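Local coordinates for protein hyaluronoglucosaminidase (Apis mellifera, PDB 1FCQ) that hydrolyses hyaluronan as a family 56 glycosidase of bee venom, where it is also a major allergen, at residues N16-M21 with D305-K310; L27-V32 with L314-Y319. All blocks are in the same frame, centred on the assembly; numbering follows the deposited sequence.

Both contacts join the start of the chain to its end. Along the chain the order is 16-21, 27-32, 305-310, 314-319, so the segments of contacts 1 and 2 alternate. Their centres lie about 10 Å apart, on the same side of the chain's centre. Contact 1 pairs the loops that follow the neighbouring parallel strands 12-16 and 297-301. Contact 2 pairs the chain leading into helix 31-34 with helix 310-328. The two touch directly: Ile307 CG2 packs on Phe316 CB at 3.5 Å, and Thr19 CB on Phe29 CD1 at 3.6 Å. Together they join the first and last parts of the TIM barrel, as does the nearby disulfide Cys22-Cys313.

Contact 1. Residues N16-M21 with D305-K310; sequences NVPTFM and DDINTK
Ile307 reaches segment 16-21 with CG1 set between its own backbone N and carbonyl carbon (chi1 40°) and with CD1 extended beyond it (chi2 173°). This carries the CD1 methyl into the bend at Val17, Pro18 and Thr19. Val17 CG1 meets Ile307 CD1 at 3.8 Å, the two side chains crossing at about a right angle. Pro18 crosses Ile307 in the same manner, with its ring atom CG 3.8 Å from Ile307 CD1. Pro18 O is 3.5 Å from Ile307 CD1. Thr19 CG2 lies at the margin of this group.

Pro18 is the centre of an inverse gamma turn, and the weak bond from Thr19 N to Val17 O belongs to that turn. Met21 N is bonded to Pro18 O, so the bend is held from within its own segment.

Met21 forms the second part of the contact. Its chain bends at the sulfur (chi3 64°), and Met21 CE comes to 3.4 Å from Asn308 CB. These two side chains lie alongside each other, pointing the same way. Met21 CB sits 3.5 Å from Ile307 O, and Met21 SD is 4.4 Å from Ile307 CG1.

The polar ends are bonded outside the contact. Thr19 OG1 is bonded to Asp44 and Trp15, and Asn308 OD1 to Lys312. Phe316 of helix 310-328 packs against Val17, Thr19 and Ile307.

The chemistry across the loops is almost wholly apolar. Ile307 O is buried with no polar partner in the model, a probable cost that the close packing would have to offset.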
ATOM      1  N   ASN A  16      10.064   7.363   2.930  1.00 12.87           N
ATOM      2  CA  ASN A  16       9.897   6.546   1.719  1.00 11.63           C
ATOM      3  C   ASN A  16       9.632   7.450   0.509  1.00 15.33           C
ATOM      4  O   ASN A  16       8.874   7.188  -0.412  1.00 15.19           O
ATOM      5  CB  ASN A  16       8.807   5.494   1.900  1.00 13.94           C
ATOM      6  CG  ASN A  16       8.758   4.418   0.835  1.00 14.39           C
ATOM      7  OD1 ASN A  16       7.664   3.945   0.468  1.00 12.97           O
ATOM      8  ND2 ASN A  16       9.909   3.967   0.312  1.00 13.86           N
ATOM      9  N   VAL A  17      10.282   8.619   0.568  1.00 13.22           N
ATOM     10  CA  VAL A  17      10.194   9.608  -0.527  1.00 15.05           C
ATOM     11  C   VAL A  17      11.446   9.379  -1.356  1.00 14.44           C
ATOM     12  O   VAL A  17      12.530   9.249  -0.766  1.00 15.09           O
ATOM     13  CB  VAL A  17      10.169  11.029   0.054  1.00 11.20           C
ATOM     14  CG1 VAL A  17      10.168  12.064  -1.071  1.00 19.62           C
ATOM     15  CG2 VAL A  17       8.960  11.290   0.935  1.00 15.80           C
ATOM     16  N   PRO A  18      11.391   9.382  -2.675  1.00 14.35           N
ATOM     17  CA  PRO A  18      12.528   9.060  -3.515  1.00 16.31           C
ATOM     18  C   PRO A  18      13.476  10.221  -3.757  1.00 14.70           C
ATOM     19  O   PRO A  18      13.818  10.514  -4.900  1.00 16.41           O
ATOM     20  CB  PRO A  18      11.895   8.563  -4.806  1.00 16.36           C
ATOM     21  CG  PRO A  18      10.624   9.327  -4.887  1.00 16.61           C
ATOM     22  CD  PRO A  18      10.136   9.472  -3.463  1.00 15.77           C
ATOM     23  N   THR A  19      13.967  10.769  -2.659  1.00 13.57           N
ATOM     24  CA  THR A  19      14.909  11.881  -2.713  1.00 15.12           C
ATOM     25  C   THR A  19      16.247  11.451  -3.262  1.00 16.25           C
ATOM     26  O   THR A  19      17.051  12.312  -3.637  1.00 15.02           O
ATOM     27  CB  THR A  19      15.030  12.568  -1.344  1.00 15.64           C
ATOM     28  OG1 THR A  19      15.137  11.590  -0.304  1.00 14.07           O
ATOM     29  CG2 THR A  19      13.782  13.417  -1.095  1.00 15.10           C
ATOM     30  N   PHE A  20      16.523  10.155  -3.490  1.00 15.79           N
ATOM     31  CA  PHE A  20      17.756   9.756  -4.153  1.00 15.56           C
ATOM     32  C   PHE A  20      17.885  10.441  -5.511  1.00 18.73           C
ATOM     33  O   PHE A  20      19.001  10.723  -5.954  1.00 21.24           O
ATOM     34  CB  PHE A  20      17.823   8.228  -4.312  1.00 16.18           C
ATOM     35  CG  PHE A  20      16.892   7.697  -5.365  1.00 20.32           C
ATOM     36  CD1 PHE A  20      17.324   7.528  -6.671  1.00 26.65           C
ATOM     37  CD2 PHE A  20      15.583   7.364  -5.055  1.00 19.00           C
ATOM     38  CE1 PHE A  20      16.464   7.058  -7.645  1.00 19.86           C
ATOM     39  CE2 PHE A  20      14.725   6.881  -6.024  1.00 17.83           C
ATOM     40  CZ  PHE A  20      15.168   6.722  -7.324  1.00 21.24           C
ATOM     41  N   MET A  21      16.776  10.763  -6.167  1.00 15.97           N
ATOM     42  CA  MET A  21      16.730  11.426  -7.458  1.00 20.92           C
ATOM     43  C   MET A  21      17.284  12.847  -7.381  1.00 20.97           C
ATOM     44  O   MET A  21      17.586  13.426  -8.434  1.00 23.35           O
ATOM     45  CB  MET A  21      15.282  11.503  -7.979  1.00 23.42           C
ATOM     46  CG  MET A  21      14.560  10.158  -7.873  1.00 29.93           C
ATOM     47  SD  MET A  21      12.792  10.307  -8.222  1.00 30.57           S
ATOM     48  CE  MET A  21      12.933  10.820  -9.943  1.00 29.01           C
ATOM     49  N   ASP A 305       7.776  11.334  -9.947  1.00 35.54           N
ATOM     50  CA  ASP A 305       7.416  12.435 -10.820  1.00 31.41           C
ATOM     51  C   ASP A 305       7.425  13.803 -10.158  1.00 35.73           C
ATOM     52  O   ASP A 305       7.479  14.810 -10.873  1.00 35.96           O
ATOM     53  CB  ASP A 305       6.006  12.200 -11.384  1.00 38.68           C
ATOM     54  CG  ASP A 305       5.845  10.881 -12.105  1.00 44.72           C
ATOM     55  OD1 ASP A 305       6.839  10.382 -12.678  1.00 50.32           O
ATOM     56  OD2 ASP A 305       4.714  10.343 -12.102  1.00 47.09           O
ATOM     57  N   ASP A 306       7.342  13.884  -8.836  1.00 24.35           N
ATOM     58  CA  ASP A 306       7.289  15.153  -8.134  1.00 29.19           C
ATOM     59  C   ASP A 306       8.642  15.702  -7.725  1.00 25.63           C
ATOM     60  O   ASP A 306       8.673  16.810  -7.178  1.00 26.52           O
ATOM     61  CB  ASP A 306       6.355  15.037  -6.915  1.00 26.82           C
ATOM     62  CG  ASP A 306       4.922  14.756  -7.330  1.00 34.45           C
ATOM     63  OD1 ASP A 306       4.670  14.828  -8.558  1.00 37.73           O
ATOM     64  OD2 ASP A 306       4.039  14.465  -6.500  1.00 27.04           O
ATOM     65  N   ILE A 307       9.731  14.979  -7.934  1.00 20.83           N
ATOM     66  CA  ILE A 307      11.064  15.414  -7.548  1.00 17.74           C
ATOM     67  C   ILE A 307      12.130  14.860  -8.495  1.00 19.01           C
ATOM     68  O   ILE A 307      13.127  14.269  -8.087  1.00 23.89           O
ATOM     69  CB  ILE A 307      11.434  14.969  -6.121  1.00 23.37           C
ATOM     70  CG1 ILE A 307      10.937  13.538  -5.869  1.00 18.71           C
ATOM     71  CG2 ILE A 307      10.897  15.922  -5.067  1.00 25.35           C
ATOM     72  CD1 ILE A 307      11.437  13.015  -4.531  1.00 27.85           C
ATOM     73  N   ASN A 308      11.865  15.026  -9.793  1.00 23.18           N
ATOM     74  CA  ASN A 308      12.778  14.478 -10.792  1.00 26.63           C
ATOM     75  C   ASN A 308      13.521  15.559 -11.562  1.00 27.64           C
ATOM     76  O   ASN A 308      14.021  15.321 -12.661  1.00 28.59           O
ATOM     77  CB  ASN A 308      12.011  13.554 -11.735  1.00 26.60           C
ATOM     78  CG  ASN A 308      10.819  14.191 -12.390  1.00 31.17           C
ATOM     79  OD1 ASN A 308      10.483  15.357 -12.177  1.00 30.60           O
ATOM     80  ND2 ASN A 308      10.123  13.419 -13.225  1.00 33.94           N
ATOM     81  N   THR A 309      13.510  16.770 -11.025  1.00 24.30           N
ATOM     82  CA  THR A 309      14.239  17.893 -11.580  1.00 22.91           C
ATOM     83  C   THR A 309      14.843  18.634 -10.381  1.00 21.25           C
ATOM     84  O   THR A 309      14.292  18.546  -9.282  1.00 22.23           O
ATOM     85  CB  THR A 309      13.472  18.938 -12.401  1.00 22.75           C
ATOM     86  OG1 THR A 309      12.598  19.701 -11.558  1.00 23.45           O
ATOM     87  CG2 THR A 309      12.677  18.330 -13.537  1.00 24.56           C
ATOM     88  N   LYS A 310      15.900  19.400 -10.647  1.00 20.79           N
ATOM     89  CA  LYS A 310      16.512  20.150  -9.546  1.00 17.92           C
ATOM     90  C   LYS A 310      15.505  21.085  -8.906  1.00 17.22           C
ATOM     91  O   LYS A 310      15.411  21.196  -7.684  1.00 18.69           O
ATOM     92  CB  LYS A 310      17.761  20.892 -10.013  1.00 20.48           C
ATOM     93  CG  LYS A 310      18.501  21.569  -8.867  1.00 20.75           C
ATOM     94  CD  LYS A 310      19.915  21.971  -9.266  1.00 21.89           C
ATOM     95  CE  LYS A 310      20.621  22.561  -8.049  1.00 29.61           C
ATOM     96  NZ  LYS A 310      22.067  22.786  -8.304  1.00 32.86           N
TER

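Contact 2. Residues L27-V32 with L314-Y319; sequences LRFEEV and LQFREY
Arg317 extends from helix 310-328 to Leu27, Phe29, Glu30 and Glu31, and its guanidinium is the main polar link. Its CG lies opposite the backbone N (chi1 -168°) and the chain runs extended from CG to NE, which gives it this reach. Arg317 NE donates to Glu31 OE1 at 2.7 Å, but the bond is weak because it is strongly bent (116°). Glu31 OE2 is also paired with Arg317 NH2, but their modelled separation of 2.4 Å is too short to be trusted in detail. Arg317 NH2 also makes a long, weak bond to Glu30 OE1 (3.5 Å), which lies at the guanidinium edge.

A water links Arg317 NH1, Arg28 N and Glu30 OE1. It accepts from the two nitrogens and donates to the carboxylate. Arg317 reaches both Glu30 and Glu31, and Glu30 OE2 also takes a weak bond from Arg28 NE of its own segment.

Arg317 CZ stands over one face of the Phe29 ring as a cation-pi pair, 4.8 Å from the centroid. The Phe29 and Phe316 rings are nearly parallel (28°) but slid apart, with little overlap. Leu27 CD1 meets Leu314 CD2 at 3.8 Å.

Asn321 is a second donor to Glu31 OE1, and Leu320 packs on Phe29 and Glu31. Phe29 O is bonded to Gln40, and Phe316 meets Tyr268. The contact fastens the loop before helix 31-34 and the helix's Glu31 onto the side of helix 310-328, the last helix modelled.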
ATOM      1  N   LEU A  27      21.666  17.525  -3.413  1.00 18.00           N
ATOM      2  CA  LEU A  27      20.674  17.606  -2.339  1.00 17.47           C
ATOM      3  C   LEU A  27      20.482  16.209  -1.748  1.00 19.06           C
ATOM      4  O   LEU A  27      19.787  15.397  -2.357  1.00 17.94           O
ATOM      5  CB  LEU A  27      19.365  18.187  -2.856  1.00 17.41           C
ATOM      6  CG  LEU A  27      19.492  19.504  -3.634  1.00 21.18           C
ATOM      7  CD1 LEU A  27      18.248  19.706  -4.481  1.00 24.80           C
ATOM      8  CD2 LEU A  27      19.782  20.669  -2.710  1.00 24.94           C
ATOM      9  N   ARG A  28      21.119  15.993  -0.610  1.00 22.75           N
ATOM     10  CA  ARG A  28      21.108  14.676   0.014  1.00 23.02           C
ATOM     11  C   ARG A  28      20.060  14.488   1.084  1.00 21.10           C
ATOM     12  O   ARG A  28      19.964  13.405   1.667  1.00 19.60           O
ATOM     13  CB  ARG A  28      22.496  14.391   0.617  1.00 26.32           C
ATOM     14  CG  ARG A  28      23.587  14.232  -0.428  1.00 35.39           C
ATOM     15  CD  ARG A  28      24.798  13.495   0.104  1.00 41.86           C
ATOM     16  NE  ARG A  28      25.600  14.232   1.067  1.00 51.03           N
ATOM     17  CZ  ARG A  28      26.586  13.697   1.784  1.00 53.30           C
ATOM     18  NH1 ARG A  28      26.893  12.411   1.662  1.00 53.20           N
ATOM     19  NH2 ARG A  28      27.277  14.445   2.633  1.00 55.90           N
ATOM     20  N   PHE A  29      19.297  15.515   1.429  1.00 20.82           N
ATOM     21  CA  PHE A  29      18.238  15.434   2.418  1.00 17.00           C
ATOM     22  C   PHE A  29      18.666  14.858   3.749  1.00 15.69           C
ATOM     23  O   PHE A  29      17.892  14.169   4.427  1.00 17.24           O
ATOM     24  CB  PHE A  29      17.060  14.632   1.801  1.00 16.91           C
ATOM     25  CG  PHE A  29      16.321  15.494   0.800  1.00 14.59           C
ATOM     26  CD1 PHE A  29      16.794  15.638  -0.491  1.00 17.03           C
ATOM     27  CD2 PHE A  29      15.165  16.168   1.180  1.00 12.90           C
ATOM     28  CE1 PHE A  29      16.134  16.439  -1.409  1.00 18.35           C
ATOM     29  CE2 PHE A  29      14.504  16.965   0.259  1.00 13.50           C
ATOM     30  CZ  PHE A  29      14.970  17.090  -1.033  1.00 16.62           C
ATOM     31  N   GLU A  30      19.832  15.261   4.270  1.00 17.07           N
ATOM     32  CA  GLU A  30      20.285  14.802   5.573  1.00 19.40           C
ATOM     33  C   GLU A  30      19.391  15.267   6.712  1.00 16.15           C
ATOM     34  O   GLU A  30      19.295  14.607   7.739  1.00 18.66           O
ATOM     35  CB  GLU A  30      21.727  15.244   5.854  1.00 19.68           C
ATOM     36  CG  GLU A  30      22.687  14.906   4.731  1.00 25.17           C
ATOM     37  CD  GLU A  30      22.964  16.042   3.771  1.00 32.77           C
ATOM     38  OE1 GLU A  30      22.078  16.896   3.535  1.00 25.88           O
ATOM     39  OE2 GLU A  30      24.111  16.059   3.258  1.00 33.74           O
ATOM     40  N   GLU A  31      18.674  16.379   6.569  1.00 17.79           N
ATOM     41  CA  GLU A  31      17.805  16.889   7.603  1.00 16.67           C
ATOM     42  C   GLU A  31      16.655  15.948   7.929  1.00 17.83           C
ATOM     43  O   GLU A  31      16.164  16.030   9.049  1.00 18.92           O
ATOM     44  CB  GLU A  31      17.258  18.284   7.295  1.00 19.79           C
ATOM     45  CG  GLU A  31      16.383  18.348   6.065  1.00 21.36           C
ATOM     46  CD  GLU A  31      17.144  18.639   4.796  1.00 27.74           C
ATOM     47  OE1 GLU A  31      16.585  19.393   3.963  1.00 31.53           O
ATOM     48  OE2 GLU A  31      18.280  18.168   4.583  1.00 25.24           O
ATOM     49  N   VAL A  32      16.283  15.051   7.007  1.00 13.34           N
ATOM     50  CA  VAL A  32      15.222  14.095   7.351  1.00 14.70           C
ATOM     51  C   VAL A  32      15.476  13.405   8.678  1.00 15.02           C
ATOM     52  O   VAL A  32      14.607  13.368   9.535  1.00 18.10           O
ATOM     53  CB  VAL A  32      15.144  13.045   6.216  1.00 18.98           C
ATOM     54  CG1 VAL A  32      14.263  11.866   6.565  1.00 16.62           C
ATOM     55  CG2 VAL A  32      14.595  13.732   4.969  1.00 14.99           C
ATOM     56  N   LEU A 314      14.332  21.224  -5.051  1.00 17.77           N
ATOM     57  CA  LEU A 314      14.404  22.377  -4.156  1.00 19.14           C
ATOM     58  C   LEU A 314      13.058  22.805  -3.594  1.00 14.16           C
ATOM     59  O   LEU A 314      13.005  23.194  -2.423  1.00 18.06           O
ATOM     60  CB  LEU A 314      15.053  23.555  -4.877  1.00 16.81           C
ATOM     61  CG  LEU A 314      16.513  23.370  -5.285  1.00 18.13           C
ATOM     62  CD1 LEU A 314      16.951  24.416  -6.294  1.00 19.43           C
ATOM     63  CD2 LEU A 314      17.389  23.402  -4.034  1.00 21.84           C
ATOM     64  N   GLN A 315      11.992  22.716  -4.385  1.00 15.42           N
ATOM     65  CA  GLN A 315      10.666  23.065  -3.875  1.00 13.71           C
ATOM     66  C   GLN A 315      10.221  22.064  -2.800  1.00 17.91           C
ATOM     67  O   GLN A 315       9.648  22.451  -1.772  1.00 15.87           O
ATOM     68  CB  GLN A 315       9.632  23.158  -4.991  1.00 18.25           C
ATOM     69  CG  GLN A 315       8.278  23.698  -4.563  1.00 17.99           C
ATOM     70  CD  GLN A 315       7.376  22.725  -3.838  1.00 19.97           C
ATOM     71  OE1 GLN A 315       7.414  21.530  -4.132  1.00 20.36           O
ATOM     72  NE2 GLN A 315       6.563  23.181  -2.896  1.00 20.43           N
ATOM     73  N   PHE A 316      10.504  20.783  -3.034  1.00 18.03           N
ATOM     74  CA  PHE A 316      10.131  19.782  -2.030  1.00 17.03           C
ATOM     75  C   PHE A 316      10.927  19.972  -0.750  1.00 13.14           C
ATOM     76  O   PHE A 316      10.374  19.901   0.356  1.00 15.54           O
ATOM     77  CB  PHE A 316      10.278  18.343  -2.581  1.00 13.84           C
ATOM     78  CG  PHE A 316       9.973  17.381  -1.446  1.00 16.29           C
ATOM     79  CD1 PHE A 316       8.696  17.333  -0.915  1.00 14.31           C
ATOM     80  CD2 PHE A 316      10.971  16.596  -0.908  1.00 17.81           C
ATOM     81  CE1 PHE A 316       8.409  16.467   0.134  1.00 15.14           C
ATOM     82  CE2 PHE A 316      10.692  15.733   0.143  1.00 15.98           C
ATOM     83  CZ  PHE A 316       9.413  15.676   0.664  1.00 13.97           C
ATOM     84  N   ARG A 317      12.218  20.282  -0.876  1.00 16.20           N
ATOM     85  CA  ARG A 317      13.068  20.533   0.277  1.00 15.80           C
ATOM     86  C   ARG A 317      12.551  21.745   1.051  1.00 16.23           C
ATOM     87  O   ARG A 317      12.487  21.750   2.264  1.00 14.87           O
ATOM     88  CB  ARG A 317      14.525  20.728  -0.148  1.00 17.74           C
ATOM     89  CG  ARG A 317      15.482  20.694   1.040  1.00 19.12           C
ATOM     90  CD  ARG A 317      16.937  20.593   0.608  1.00 22.56           C
ATOM     91  NE  ARG A 317      17.834  20.207   1.685  1.00 31.25           N
ATOM     92  CZ  ARG A 317      18.876  19.392   1.682  1.00 36.89           C
ATOM     93  NH1 ARG A 317      19.296  18.707   0.628  1.00 23.55           N
ATOM     94  NH2 ARG A 317      19.585  19.189   2.791  1.00 32.67           N
ATOM     95  N   GLU A 318      12.093  22.783   0.340  1.00 16.22           N
ATOM     96  CA  GLU A 318      11.511  23.946   1.008  1.00 18.06           C
ATOM     97  C   GLU A 318      10.273  23.538   1.797  1.00 17.37           C
ATOM     98  O   GLU A 318      10.091  23.908   2.959  1.00 19.53           O
ATOM     99  CB  GLU A 318      11.137  24.949  -0.068  1.00 21.69           C
ATOM    100  CG  GLU A 318      10.782  26.357   0.315  1.00 27.09           C
ATOM    101  CD  GLU A 318      10.721  27.245  -0.939  1.00 19.61           C
ATOM    102  OE1 GLU A 318       9.580  27.474  -1.375  1.00 23.00           O
ATOM    103  OE2 GLU A 318      11.782  27.659  -1.443  1.00 24.82           O
ATOM    104  N   TYR A 319       9.413  22.709   1.186  1.00 17.35           N
ATOM    105  CA  TYR A 319       8.202  22.254   1.883  1.00 16.92           C
ATOM    106  C   TYR A 319       8.561  21.437   3.109  1.00 15.64           C
ATOM    107  O   TYR A 319       7.966  21.535   4.196  1.00 15.89           O
ATOM    108  CB  TYR A 319       7.314  21.436   0.942  1.00 16.76           C
ATOM    109  CG  TYR A 319       6.081  20.871   1.613  1.00 16.81           C
ATOM    110  CD1 TYR A 319       5.028  21.666   2.029  1.00 17.23           C
ATOM    111  CD2 TYR A 319       5.967  19.492   1.808  1.00 19.10           C
ATOM    112  CE1 TYR A 319       3.902  21.131   2.633  1.00 18.01           C
ATOM    113  CE2 TYR A 319       4.853  18.955   2.403  1.00 18.83           C
ATOM    114  CZ  TYR A 319       3.828  19.762   2.828  1.00 20.11           C
ATOM    115  OH  TYR A 319       2.709  19.215   3.403  1.00 19.74           O
TER
HETATM  116  O   HOH W   1      22.301  18.113   1.018  1.00 27.79           O